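Local coordinates for protein D-alanine--D-alanine ligase (Acinetobacter baumannii ACICU, PDB 5D8D) that joins two D-alanine molecules at the expense of ATP, supplying the D-alanyl-D-alanine dipeptide for peptidoglycan and so for cell wall formation, at residues Met98-Thr103 with Leu266-Thr271; Lys102-Trp107 with Met174-Ile179; Arg118-Glu123 with Ala161-Ala166; Ile138-His143 with Val148-Val153. One frame throughout, in Å; residues are numbered along the deposited sequence.

Interaction 1: residues Met98-Thr103 with Leu266-Thr271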
loop_
_atom_site.group_PDB
_atom_site.type_symbol
_atom_site.label_atom_id
_atom_site.label_comp_id
_atom_site.label_asym_id
_atom_site.label_seq_id
_atom_site.Cartn_x
_atom_site.Cartn_y
_atom_site.Cartn_z
ATOM N N MET A 98 0.191 -3.636 6.644
ATOM C CA MET A 98 -1.020 -3.759 7.422
ATOM C C MET A 98 -1.881 -4.917 6.932
ATOM O O MET A 98 -2.827 -5.322 7.616
ATOM C CB MET A 98 -1.785 -2.429 7.344
ATOM C CG MET A 98 -3.016 -2.280 8.257
ATOM S SD MET A 98 -2.783 -1.740 9.987
ATOM C CE MET A 98 -4.493 -1.592 10.516
ATOM N N ASP A 99 -1.560 -5.437 5.746
ATOM C CA ASP A 99 -2.331 -6.485 5.061
ATOM C C ASP A 99 -1.459 -7.767 4.996
ATOM O O ASP A 99 -0.415 -7.827 4.309
ATOM C CB ASP A 99 -2.685 -5.960 3.659
ATOM C CG ASP A 99 -3.774 -6.773 2.929
ATOM O OD1 ASP A 99 -3.761 -8.014 2.926
ATOM O OD2 ASP A 99 -4.639 -6.146 2.302
ATOM N N LYS A 100 -1.895 -8.786 5.731
ATOM C CA LYS A 100 -1.179 -10.059 5.783
ATOM C C LYS A 100 -1.085 -10.733 4.424
ATOM O O LYS A 100 0.007 -11.222 4.045
ATOM C CB LYS A 100 -1.807 -11.017 6.797
ATOM C CG LYS A 100 -1.566 -10.609 8.230
ATOM C CD LYS A 100 -2.264 -11.556 9.187
ATOM C CE LYS A 100 -2.297 -11.004 10.605
ATOM N NZ LYS A 100 -3.330 -9.947 10.775
ATOM N N VAL A 101 -2.178 -10.721 3.652
ATOM C CA VAL A 101 -2.106 -11.415 2.363
ATOM C C VAL A 101 -1.234 -10.649 1.400
ATOM O O VAL A 101 -0.417 -11.293 0.703
ATOM C CB VAL A 101 -3.446 -11.876 1.721
ATOM C CG1 VAL A 101 -4.622 -11.829 2.691
ATOM C CG2 VAL A 101 -3.732 -11.202 0.381
ATOM N N LYS A 102 -1.349 -9.307 1.370
ATOM C CA LYS A 102 -0.533 -8.529 0.419
ATOM C C LYS A 102 0.928 -8.585 0.757
ATOM O O LYS A 102 1.761 -8.632 -0.138
ATOM C CB LYS A 102 -1.018 -7.081 0.260
ATOM C CG LYS A 102 -2.359 -7.002 -0.456
ATOM C CD LYS A 102 -2.703 -5.594 -0.857
ATOM C CE LYS A 102 -4.055 -5.542 -1.554
ATOM N NZ LYS A 102 -5.180 -5.664 -0.609
ATOM N N THR A 103 1.245 -8.604 2.052
ATOM C CA THR A 103 2.612 -8.851 2.518
ATOM C C THR A 103 3.154 -10.205 1.985
ATOM O O THR A 103 4.276 -10.287 1.501
ATOM C CB THR A 103 2.672 -8.800 4.053
ATOM O OG1 THR A 103 2.364 -7.478 4.509
ATOM C CG2 THR A 103 4.060 -9.129 4.549
ATOM N N LEU A 266 8.130 -17.135 6.971
ATOM C CA LEU A 266 7.760 -15.769 7.302
ATOM C C LEU A 266 6.264 -15.599 7.554
ATOM O O LEU A 266 5.441 -16.071 6.771
ATOM C CB LEU A 266 8.164 -14.839 6.193
ATOM C CG LEU A 266 9.655 -14.728 5.925
ATOM C CD1 LEU A 266 9.814 -14.146 4.535
ATOM C CD2 LEU A 266 10.354 -13.836 6.917
ATOM N N LEU A 267 5.928 -14.890 8.641
ATOM C CA LEU A 267 4.546 -14.760 9.107
ATOM C C LEU A 267 3.936 -13.385 8.796
ATOM O O LEU A 267 2.880 -13.303 8.163
ATOM C CB LEU A 267 4.452 -15.079 10.596
ATOM C CG LEU A 267 3.918 -16.446 11.059
ATOM C CD1 LEU A 267 4.112 -17.581 10.081
ATOM C CD2 LEU A 267 4.498 -16.807 12.424
ATOM N N GLU A 268 4.582 -12.321 9.237
ATOM C CA GLU A 268 4.044 -10.987 9.048
ATOM C C GLU A 268 5.045 -9.945 9.430
ATOM O O GLU A 268 6.101 -10.265 9.977
ATOM C CB GLU A 268 2.743 -10.774 9.839
ATOM C CG GLU A 268 2.889 -10.659 11.331
ATOM C CD GLU A 268 1.616 -10.168 12.007
ATOM O OE1 GLU A 268 0.559 -10.819 11.821
ATOM O OE2 GLU A 268 1.712 -9.143 12.736
ATOM N N VAL A 269 4.706 -8.701 9.137
ATOM C CA VAL A 269 5.568 -7.548 9.395
ATOM C C VAL A 269 4.784 -6.587 10.261
ATOM O O VAL A 269 3.527 -6.535 10.165
ATOM C CB VAL A 269 6.052 -6.841 8.095
ATOM C CG1 VAL A 269 4.897 -6.185 7.328
ATOM C CG2 VAL A 269 7.071 -5.783 8.416
ATOM N N ASN A 270 5.526 -5.868 11.121
ATOM C CA ASN A 270 4.973 -4.820 11.956
ATOM C C ASN A 270 5.793 -3.596 11.801
ATOM O O ASN A 270 6.958 -3.605 12.156
ATOM C CB ASN A 270 4.948 -5.246 13.391
ATOM C CG ASN A 270 4.125 -4.329 14.244
ATOM O OD1 ASN A 270 3.909 -3.139 13.925
ATOM N ND2 ASN A 270 3.648 -4.867 15.350
ATOM N N THR A 271 5.187 -2.548 11.232
ATOM C CA THR A 271 5.864 -1.259 10.940
ATOM C C THR A 271 5.743 -0.148 11.997
ATOM O O THR A 271 6.438 0.867 11.870
ATOM C CB THR A 271 5.349 -0.642 9.642
ATOM O OG1 THR A 271 3.935 -0.507 9.724
ATOM C CG2 THR A 271 5.710 -1.490 8.481
#
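Lys100 and Glu268 meet where the start of helix 100-108 passes the end of strand 264-270 that carries the predicted metal ligands, in the ATP-grasp fold of the ligase. The aliphatic end of the lysine does the touching: Lys100 CE lies 3.1 Å from Glu268 OE1, while Lys100 NZ stays 4.1 Å from the same oxygen, too far for a salt bridge. The bend at the last lysine torsion (chi4 77°) turns NZ aside, and its hydrogen bond goes to the carbonyl of Pro141. Glu268 is predicted to bind both magnesium ions, sharing one with Asp255 and the other with Asn270. One turn along the helix, Thr103 packs on Val269, with Val269 CG1 at 4.0 Å from Thr103 OG1 and 4.1 Å from Thr103 CG2. On the strand, Leu267 and Glu268 both sit opposite Asp255 of strand 252-259, the mark of a classic beta bulge. Asp99, the N-cap, sets the helix start. Its OD1 accepts from Lys102 N at 3.1 Å and, weakly, from Val101 N. Asp99 OD2 and Lys102 NZ also bond Gln92 of the second subunit. The salt bridge from Lys102 NZ to Asp99 OD2 spans 3.0 Å, the nitrogen standing 43° out of the carboxylate plane.

Interaction 2: residues Lys102-Trp107 with Met174-Ile179; sequences KTKQIW and MAEKWI
Helix 100-108 passes strand 173-177 at a distance, Lys104 and Glu176 being the closest pair of backbones with CA atoms 10.7 Å apart, so that side chains alone span the distance and no hydrogen bond joins the segments. Lys104 covers most of it. Its chain leaves the helix toward the strand and bends at its last two torsions, bringing the ammonium to Glu176, whose own chain stands extended from the strand with CG anti to the backbone N (chi1 -173°). Lys104 NZ and Glu176 OE1 are modelled as a salt bridge of 2.7 Å, but the carboxylate oxygen sits too close to Lys104 CE, which makes its exact position doubtful. Thr114 OG1 is a second hydrogen-bond partner of the ammonium. Glu176 OE2 is held by a salt bridge from Lys140, which would probably stabilise the negative charge of this buried carboxylate; if the Lys104 bridge is as modelled, the group lies between two lysines. Met174 covers the apolar part of Lys104: the methyl Met174 CE rests 3.7 Å from Lys104 CD and 4.0 Å from Lys104 CE. Tyr117 packs against both side chains. A buried ion pair with an apolar flank thus joins the helix to strand 173-177, part of the four-stranded antiparallel sheet of the ATP-grasp fold that lies within the range predicted to bind ATP.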
loop_
_atom_site.group_PDB
_atom_site.type_symbol
_atom_site.label_atom_id
_atom_site.label_comp_id
_atom_site.label_asym_id
_atom_site.label_seq_id
_atom_site.Cartn_x
_atom_site.Cartn_y
_atom_site.Cartn_z
ATOM N N LYS A 102 -1.349 -9.307 1.370
ATOM C CA LYS A 102 -0.533 -8.529 0.419
ATOM C C LYS A 102 0.928 -8.585 0.757
ATOM O O LYS A 102 1.761 -8.632 -0.138
ATOM C CB LYS A 102 -1.018 -7.081 0.260
ATOM C CG LYS A 102 -2.359 -7.002 -0.456
ATOM C CD LYS A 102 -2.703 -5.594 -0.857
ATOM C CE LYS A 102 -4.055 -5.542 -1.554
ATOM N NZ LYS A 102 -5.180 -5.664 -0.609
ATOM N N THR A 103 1.245 -8.604 2.052
ATOM C CA THR A 103 2.612 -8.851 2.518
ATOM C C THR A 103 3.154 -10.205 1.985
ATOM O O THR A 103 4.276 -10.287 1.501
ATOM C CB THR A 103 2.672 -8.800 4.053
ATOM O OG1 THR A 103 2.364 -7.478 4.509
ATOM C CG2 THR A 103 4.060 -9.129 4.549
ATOM N N LYS A 104 2.359 -11.257 2.099
ATOM C CA LYS A 104 2.801 -12.593 1.658
ATOM C C LYS A 104 2.943 -12.698 0.135
ATOM O O LYS A 104 3.866 -13.339 -0.352
ATOM C CB LYS A 104 1.862 -13.681 2.152
ATOM C CG LYS A 104 1.956 -13.970 3.628
ATOM C CD LYS A 104 0.647 -14.605 4.093
ATOM C CE LYS A 104 0.804 -15.745 5.072
ATOM N NZ LYS A 104 1.323 -16.997 4.435
ATOM N N GLN A 105 2.053 -12.041 -0.605
ATOM C CA GLN A 105 2.161 -12.029 -2.042
ATOM C C GLN A 105 3.432 -11.329 -2.418
ATOM O O GLN A 105 4.189 -11.840 -3.235
ATOM C CB GLN A 105 0.974 -11.359 -2.674
ATOM C CG GLN A 105 -0.326 -12.094 -2.415
ATOM C CD GLN A 105 -1.600 -11.345 -2.787
ATOM O OE1 GLN A 105 -2.603 -11.982 -3.095
ATOM N NE2 GLN A 105 -1.587 -10.015 -2.747
ATOM N N ILE A 106 3.714 -10.182 -1.809
ATOM C CA ILE A 106 5.032 -9.562 -2.015
ATOM C C ILE A 106 6.189 -10.522 -1.693
ATOM O O ILE A 106 7.211 -10.572 -2.424
ATOM C CB ILE A 106 5.225 -8.274 -1.205
ATOM C CG1 ILE A 106 4.186 -7.201 -1.575
ATOM C CG2 ILE A 106 6.621 -7.707 -1.434
ATOM C CD1 ILE A 106 4.070 -6.881 -3.041
ATOM N N TRP A 107 6.036 -11.278 -0.605
ATOM C CA TRP A 107 7.021 -12.297 -0.245
ATOM C C TRP A 107 7.080 -13.521 -1.224
ATOM O O TRP A 107 8.183 -13.912 -1.617
ATOM C CB TRP A 107 6.841 -12.737 1.219
ATOM C CG TRP A 107 7.215 -11.702 2.236
ATOM C CD1 TRP A 107 8.052 -10.618 2.074
ATOM C CD2 TRP A 107 6.783 -11.668 3.579
ATOM N NE1 TRP A 107 8.135 -9.910 3.236
ATOM C CE2 TRP A 107 7.358 -10.530 4.176
ATOM C CE3 TRP A 107 5.946 -12.484 4.344
ATOM C CZ2 TRP A 107 7.140 -10.201 5.504
ATOM C CZ3 TRP A 107 5.731 -12.152 5.671
ATOM C CH2 TRP A 107 6.329 -11.025 6.232
ATOM N N MET A 174 -8.217 -14.664 5.982
ATOM C CA MET A 174 -7.379 -15.709 5.315
ATOM C C MET A 174 -7.237 -16.968 6.157
ATOM O O MET A 174 -7.000 -16.889 7.360
ATOM C CB MET A 174 -5.975 -15.222 4.914
ATOM C CG MET A 174 -5.108 -14.596 6.003
ATOM S SD MET A 174 -3.310 -14.880 5.855
ATOM C CE MET A 174 -3.025 -14.911 4.084
ATOM N N ALA A 175 -7.412 -18.121 5.514
ATOM C CA ALA A 175 -7.033 -19.402 6.100
ATOM C C ALA A 175 -5.615 -19.710 5.622
ATOM O O ALA A 175 -5.387 -19.853 4.426
ATOM C CB ALA A 175 -8.003 -20.504 5.691
ATOM N N GLU A 176 -4.672 -19.799 6.558
ATOM C CA GLU A 176 -3.274 -20.111 6.268
ATOM C C GLU A 176 -2.970 -21.546 6.761
ATOM O O GLU A 176 -3.440 -21.945 7.850
ATOM C CB GLU A 176 -2.402 -19.078 6.988
ATOM C CG GLU A 176 -0.900 -19.102 6.693
ATOM C CD GLU A 176 -0.098 -18.113 7.562
ATOM O OE1 GLU A 176 0.907 -17.566 7.066
ATOM O OE2 GLU A 176 -0.462 -17.875 8.746
ATOM N N LYS A 177 -2.197 -22.306 5.969
ATOM C CA LYS A 177 -1.697 -23.650 6.362
ATOM C C LYS A 177 -0.946 -23.624 7.694
ATOM O O LYS A 177 0.017 -22.881 7.811
ATOM C CB LYS A 177 -0.747 -24.178 5.282
ATOM C CG LYS A 177 0.003 -25.458 5.623
ATOM C CD LYS A 177 0.589 -26.124 4.377
ATOM C CE LYS A 177 1.783 -27.037 4.684
ATOM N NZ LYS A 177 1.540 -28.422 4.189
ATOM N N TRP A 178 -1.358 -24.434 8.676
ATOM C CA TRP A 178 -0.667 -24.473 9.980
ATOM C C TRP A 178 0.701 -25.095 9.775
ATOM O O TRP A 178 0.824 -26.050 9.037
ATOM C CB TRP A 178 -1.440 -25.285 11.031
ATOM C CG TRP A 178 -0.819 -25.270 12.414
ATOM C CD1 TRP A 178 0.004 -26.220 12.955
ATOM C CD2 TRP A 178 -0.969 -24.254 13.422
ATOM N NE1 TRP A 178 0.368 -25.865 14.236
ATOM C CE2 TRP A 178 -0.214 -24.662 14.546
ATOM C CE3 TRP A 178 -1.668 -23.039 13.483
ATOM C CZ2 TRP A 178 -0.139 -23.889 15.724
ATOM C CZ3 TRP A 178 -1.596 -22.274 14.657
ATOM C CH2 TRP A 178 -0.838 -22.706 15.760
ATOM N N ILE A 179 1.727 -24.536 10.393
ATOM C CA ILE A 179 3.010 -25.209 10.449
ATOM C C ILE A 179 3.392 -25.376 11.921
ATOM O O ILE A 179 3.227 -24.458 12.736
ATOM C CB ILE A 179 4.087 -24.531 9.564
ATOM C CG1 ILE A 179 4.526 -23.189 10.156
ATOM C CG2 ILE A 179 3.600 -24.468 8.100
ATOM C CD1 ILE A 179 4.909 -22.127 9.142
#

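Interaction 3: residues Arg118-Glu123 with Ala161-Ala166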
loop_
_atom_site.group_PDB
_atom_site.type_symbol
_atom_site.label_atom_id
_atom_site.label_comp_id
_atom_site.label_asym_id
_atom_site.label_seq_id
_atom_site.Cartn_x
_atom_site.Cartn_y
_atom_site.Cartn_z
ATOM N N ARG A 118 -5.359 -19.265 1.709
ATOM C CA ARG A 118 -6.503 -19.033 0.835
ATOM C C ARG A 118 -7.448 -17.979 1.429
ATOM O O ARG A 118 -7.854 -18.070 2.597
ATOM C CB ARG A 118 -7.279 -20.348 0.584
ATOM C CG ARG A 118 -6.593 -21.384 -0.313
ATOM C CD ARG A 118 -6.354 -20.928 -1.763
ATOM N NE ARG A 118 -5.012 -21.291 -2.241
ATOM C CZ ARG A 118 -4.642 -22.461 -2.784
ATOM N NH1 ARG A 118 -5.502 -23.461 -2.970
ATOM N NH2 ARG A 118 -3.374 -22.635 -3.161
ATOM N N ILE A 119 -7.829 -17.001 0.611
ATOM C CA ILE A 119 -8.742 -15.940 1.049
ATOM C C ILE A 119 -10.124 -16.591 1.077
ATOM O O ILE A 119 -10.474 -17.360 0.155
ATOM C CB ILE A 119 -8.700 -14.687 0.116
ATOM C CG1 ILE A 119 -7.262 -14.141 -0.039
ATOM C CG2 ILE A 119 -9.590 -13.578 0.666
ATOM C CD1 ILE A 119 -7.003 -13.317 -1.292
ATOM N N ILE A 120 -10.886 -16.294 2.129
ATOM C CA ILE A 120 -12.163 -16.983 2.411
ATOM C C ILE A 120 -13.297 -15.980 2.763
ATOM O O ILE A 120 -13.219 -15.284 3.781
ATOM C CB ILE A 120 -11.945 -18.111 3.469
ATOM C CG1 ILE A 120 -13.281 -18.698 3.974
ATOM C CG2 ILE A 120 -11.018 -17.658 4.595
ATOM C CD1 ILE A 120 -13.850 -18.108 5.255
ATOM N N THR A 121 -14.299 -15.927 1.892
ATOM C CA THR A 121 -15.330 -14.902 1.921
ATOM C C THR A 121 -16.755 -15.410 1.629
ATOM O O THR A 121 -17.355 -15.062 0.604
ATOM C CB THR A 121 -14.991 -13.803 0.894
ATOM O OG1 THR A 121 -15.407 -14.241 -0.398
ATOM C CG2 THR A 121 -13.513 -13.540 0.841
ATOM N N LYS A 122 -17.302 -16.255 2.489
ATOM C CA LYS A 122 -18.696 -16.659 2.321
ATOM C C LYS A 122 -18.884 -17.509 1.058
ATOM O O LYS A 122 -19.341 -18.642 1.105
ATOM C CB LYS A 122 -19.601 -15.437 2.301
ATOM C CG LYS A 122 -20.505 -15.333 3.513
ATOM C CD LYS A 122 -19.721 -15.244 4.810
ATOM C CE LYS A 122 -19.205 -16.595 5.278
ATOM N NZ LYS A 122 -18.652 -16.537 6.657
ATOM N N GLU A 123 -18.522 -16.928 -0.077
ATOM C CA GLU A 123 -18.617 -17.583 -1.375
ATOM C C GLU A 123 -17.692 -18.772 -1.572
ATOM O O GLU A 123 -17.930 -19.603 -2.438
ATOM C CB GLU A 123 -18.375 -16.594 -2.495
ATOM C CG GLU A 123 -18.473 -17.245 -3.856
ATOM C CD GLU A 123 -19.628 -16.701 -4.664
ATOM O OE1 GLU A 123 -20.650 -17.406 -4.801
ATOM O OE2 GLU A 123 -19.516 -15.566 -5.159
ATOM N N ALA A 161 -17.055 -21.431 13.660
ATOM C CA ALA A 161 -16.835 -20.583 14.850
ATOM C C ALA A 161 -15.633 -19.615 14.708
ATOM O O ALA A 161 -15.668 -18.479 15.220
ATOM C CB ALA A 161 -16.662 -21.449 16.095
ATOM N N ALA A 162 -14.575 -20.084 14.041
ATOM C CA ALA A 162 -13.352 -19.299 13.816
ATOM C C ALA A 162 -13.568 -18.153 12.826
ATOM O O ALA A 162 -13.055 -17.047 13.030
ATOM C CB ALA A 162 -12.234 -20.203 13.314
ATOM N N ILE A 163 -14.320 -18.434 11.759
ATOM C CA ILE A 163 -14.604 -17.444 10.696
ATOM C C ILE A 163 -15.432 -16.242 11.209
ATOM O O ILE A 163 -15.301 -15.147 10.657
ATOM C CB ILE A 163 -15.224 -18.112 9.423
ATOM C CG1 ILE A 163 -14.180 -19.041 8.763
ATOM C CG2 ILE A 163 -15.701 -17.068 8.418
ATOM C CD1 ILE A 163 -14.736 -20.111 7.842
ATOM N N GLU A 164 -16.244 -16.443 12.258
ATOM C CA GLU A 164 -16.945 -15.332 12.948
ATOM C C GLU A 164 -16.107 -14.627 14.045
ATOM O O GLU A 164 -16.420 -13.487 14.405
ATOM C CB GLU A 164 -18.313 -15.775 13.521
ATOM C CG GLU A 164 -19.227 -16.523 12.552
ATOM C CD GLU A 164 -19.092 -16.075 11.102
ATOM O OE1 GLU A 164 -19.302 -14.872 10.827
ATOM O OE2 GLU A 164 -18.765 -16.925 10.240
ATOM N N LYS A 165 -15.079 -15.295 14.582
ATOM C CA LYS A 165 -14.032 -14.621 15.389
ATOM C C LYS A 165 -13.358 -13.505 14.563
ATOM O O LYS A 165 -13.314 -12.341 14.985
ATOM C CB LYS A 165 -12.957 -15.622 15.912
ATOM C CG LYS A 165 -12.965 -15.922 17.416
ATOM C CD LYS A 165 -11.886 -15.169 18.197
ATOM C CE LYS A 165 -12.144 -13.663 18.253
ATOM N NZ LYS A 165 -13.405 -13.274 18.955
ATOM N N ALA A 166 -12.859 -13.886 13.385
ATOM C CA ALA A 166 -12.172 -12.972 12.454
ATOM C C ALA A 166 -13.106 -11.966 11.742
ATOM O O ALA A 166 -12.666 -10.869 11.402
ATOM C CB ALA A 166 -11.366 -13.776 11.426
#
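Ile120 sends CG1 anti to its backbone nitrogen (chi1 170°), while Ile163 places CG1 anti to the carbonyl carbon (chi1 -66°); the two branches then reach toward each other between strand 117-120 and helix 159-169. They meet tip to tip. Ile120 CD1 stands 3.4 Å from Ile163 CD1, tighter than an ordinary van der Waals contact, and 3.6 Å from Ile163 CG1. The gamma methyl of Ile163 is also in touch, with Ile163 CG2 at 3.8 Å from Ile120 CD1, so the end of one isoleucine is received by three carbons of the other. Both residues are buried, and their backbones stay well apart, the CA atoms 8.6 Å from each other.

Beyond this apolar core the contact runs out to the surface. Lys122 folds back over Ile163, the two side chains running antiparallel alongside one another until Lys122 NZ is 3.5 Å from Ile163 CG2. The same ammonium faces Glu164 OE2 at 3.6 Å, a long salt bridge between exposed residues.

The contact lies away from the predicted metal site, in a sheet and helix that belong to the ATP-grasp fold. Strand 117-120 is an outermost strand of the antiparallel sheet made of 117-120, 173-177, 137-141 and 151-153, and bonds through its backbone to strand 173-177. Helix 159-169 packs against one face of this sheet, with Ala162 touching Ile139, Ser151 and Val153, while Leu126 of helix 126-133 also touches Ile163.

Interaction 4: residues Ile138-His143 with Val148-Val153; sequences IIKPVH and VGMSKV
Ile139 and Ser151 exchange both backbone hydrogen bonds as the hydrogen-bonded pair of the antiparallel beta hairpin formed by strands 137-141 and 151-153, within the range predicted to bind ATP. Ile139 N gives to Ser151 O at 3.1 Å, nearly straight at 167°; Ser151 N returns a bond of 3.2 Å to Ile139 O, in the carbonyl plane. Each acceptor takes a CA-H contact too: Ile138 CA approaches Ser151 O and Met150 CA approaches Ile139 O. Ile138 and Lys152 form the adjoining non-hydrogen-bonded pair. The other edge of strand 137-141 is satisfied by strand 173-177, through backbone bonds of Ile138 with Glu176 and Lys140 with Met174. Met150 lies alongside Lys140, pointing the same way, with Met150 CG 3.8 Å from Lys140 CB; Met150 CE meets Ile138 CD1. The lysine ammonium has its salt bridge with Glu176. Pro141 packs on the backbone of Val148 and Gly149; the glycine, with positive phi (78°), lies where the chain comes from the loop back toward strand 151-153. On the face of Ile139 and Ser151, covered by helix 159-169, the strands close tightly: Ile139 CG1 is 3.5 Å from Val153 CG2.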
loop_
_atom_site.group_PDB
_atom_site.type_symbol
_atom_site.label_atom_id
_atom_site.label_comp_id
_atom_site.label_asym_id
_atom_site.label_seq_id
_atom_site.Cartn_x
_atom_site.Cartn_y
_atom_site.Cartn_z
ATOM N N ILE A 138 -4.848 -22.106 10.242
ATOM C CA ILE A 138 -5.103 -20.998 11.158
ATOM C C ILE A 138 -5.909 -19.981 10.360
ATOM O O ILE A 138 -5.547 -19.657 9.222
ATOM C CB ILE A 138 -3.797 -20.394 11.756
ATOM C CG1 ILE A 138 -4.098 -19.129 12.566
ATOM C CG2 ILE A 138 -2.753 -20.067 10.690
ATOM C CD1 ILE A 138 -2.960 -18.679 13.459
ATOM N N ILE A 139 -7.016 -19.526 10.954
ATOM C CA ILE A 139 -7.911 -18.503 10.376
ATOM C C ILE A 139 -7.575 -17.174 11.039
ATOM O O ILE A 139 -7.662 -17.065 12.267
ATOM C CB ILE A 139 -9.421 -18.826 10.638
ATOM C CG1 ILE A 139 -9.812 -20.226 10.105
ATOM C CG2 ILE A 139 -10.330 -17.740 10.060
ATOM C CD1 ILE A 139 -9.674 -20.403 8.606
ATOM N N LYS A 140 -7.194 -16.170 10.249
ATOM C CA LYS A 140 -6.840 -14.855 10.808
ATOM C C LYS A 140 -7.444 -13.708 10.004
ATOM O O LYS A 140 -7.597 -13.835 8.787
ATOM C CB LYS A 140 -5.307 -14.690 10.967
ATOM C CG LYS A 140 -4.440 -15.120 9.791
ATOM C CD LYS A 140 -2.951 -14.906 10.065
ATOM C CE LYS A 140 -2.364 -15.949 11.006
ATOM N NZ LYS A 140 -0.871 -15.845 11.073
ATOM N N PRO A 141 -7.802 -12.588 10.687
ATOM C CA PRO A 141 -8.258 -11.421 9.936
ATOM C C PRO A 141 -7.073 -10.881 9.163
ATOM O O PRO A 141 -5.957 -10.832 9.696
ATOM C CB PRO A 141 -8.700 -10.431 11.020
ATOM C CG PRO A 141 -7.848 -10.767 12.191
ATOM C CD PRO A 141 -7.622 -12.266 12.121
ATOM N N VAL A 142 -7.330 -10.517 7.912
ATOM C CA VAL A 142 -6.301 -10.046 6.997
ATOM C C VAL A 142 -5.624 -8.737 7.460
ATOM O O VAL A 142 -4.419 -8.569 7.236
ATOM C CB VAL A 142 -6.908 -9.870 5.588
ATOM C CG1 VAL A 142 -5.949 -9.161 4.651
ATOM C CG2 VAL A 142 -7.320 -11.228 5.030
ATOM N N HIS A 143 -6.379 -7.828 8.099
ATOM C CA HIS A 143 -5.914 -6.442 8.274
ATOM C C HIS A 143 -5.518 -6.015 9.680
ATOM O O HIS A 143 -4.849 -4.979 9.813
ATOM C CB HIS A 143 -6.917 -5.427 7.704
ATOM C CG HIS A 143 -6.925 -5.354 6.212
ATOM N ND1 HIS A 143 -7.970 -5.834 5.449
ATOM C CD2 HIS A 143 -6.015 -4.855 5.343
ATOM C CE1 HIS A 143 -7.697 -5.639 4.169
ATOM N NE2 HIS A 143 -6.520 -5.040 4.078
ATOM N N VAL A 148 -5.111 -10.807 17.322
ATOM C CA VAL A 148 -6.518 -10.849 17.705
ATOM C C VAL A 148 -7.269 -11.567 16.579
ATOM O O VAL A 148 -6.817 -11.537 15.428
ATOM C CB VAL A 148 -7.064 -9.409 17.955
ATOM C CG1 VAL A 148 -7.269 -8.644 16.647
ATOM C CG2 VAL A 148 -8.338 -9.443 18.785
ATOM N N GLY A 149 -8.375 -12.236 16.919
ATOM C CA GLY A 149 -9.238 -12.911 15.929
ATOM C C GLY A 149 -8.765 -14.257 15.384
ATOM O O GLY A 149 -9.480 -14.888 14.582
ATOM N N MET A 150 -7.579 -14.703 15.818
ATOM C CA MET A 150 -6.969 -15.949 15.338
ATOM C C MET A 150 -7.639 -17.138 16.026
ATOM O O MET A 150 -7.977 -17.081 17.219
ATOM C CB MET A 150 -5.443 -15.968 15.581
ATOM C CG MET A 150 -4.640 -15.039 14.665
ATOM S SD MET A 150 -3.148 -14.308 15.384
ATOM C CE MET A 150 -1.825 -15.369 14.802
ATOM N N SER A 151 -7.860 -18.199 15.255
ATOM C CA SER A 151 -8.378 -19.464 15.787
ATOM C C SER A 151 -7.668 -20.607 15.048
ATOM O O SER A 151 -7.345 -20.481 13.861
ATOM C CB SER A 151 -9.908 -19.575 15.621
ATOM O OG SER A 151 -10.538 -18.331 15.315
ATOM N N LYS A 152 -7.409 -21.706 15.753
ATOM C CA LYS A 152 -6.835 -22.898 15.130
ATOM C C LYS A 152 -7.950 -23.881 14.707
ATOM O O LYS A 152 -8.765 -24.310 15.533
ATOM C CB LYS A 152 -5.820 -23.573 16.061
ATOM C CG LYS A 152 -4.781 -24.400 15.311
ATOM C CD LYS A 152 -4.148 -25.475 16.175
ATOM C CE LYS A 152 -3.352 -26.441 15.316
ATOM N NZ LYS A 152 -2.418 -27.259 16.130
ATOM N N VAL A 153 -7.970 -24.220 13.415
ATOM C CA VAL A 153 -8.958 -25.127 12.831
ATOM C C VAL A 153 -8.317 -26.495 12.586
ATOM O O VAL A 153 -7.407 -26.590 11.755
ATOM C CB VAL A 153 -9.505 -24.555 11.497
ATOM C CG1 VAL A 153 -10.362 -25.580 10.745
ATOM C CG2 VAL A 153 -10.295 -23.274 11.753
#

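In the fold
Interactions 1 and 2 are buried and start from the same helix, 100-108, which faces strand 264-270 of one antiparallel sheet in the first and strand 173-177 of the other in the second. Interactions 3 and 4 are partly buried; interaction 1 lies nearest the chain's centre and interaction 3 farthest. Lys100 ties interaction 1 to interaction 4 by bonding the backbone of Pro141 and Val142, and helix 159-169 joins interactions 3 and 4. Interactions 2, 3 and 4 share one sheet. Backbone bonding holds interaction 4 alone; the others rely on side chains, with a lysine beside a carboxylate without a salt bridge in interaction 1, a buried pair in interaction 2 and a long exposed one in interaction 3.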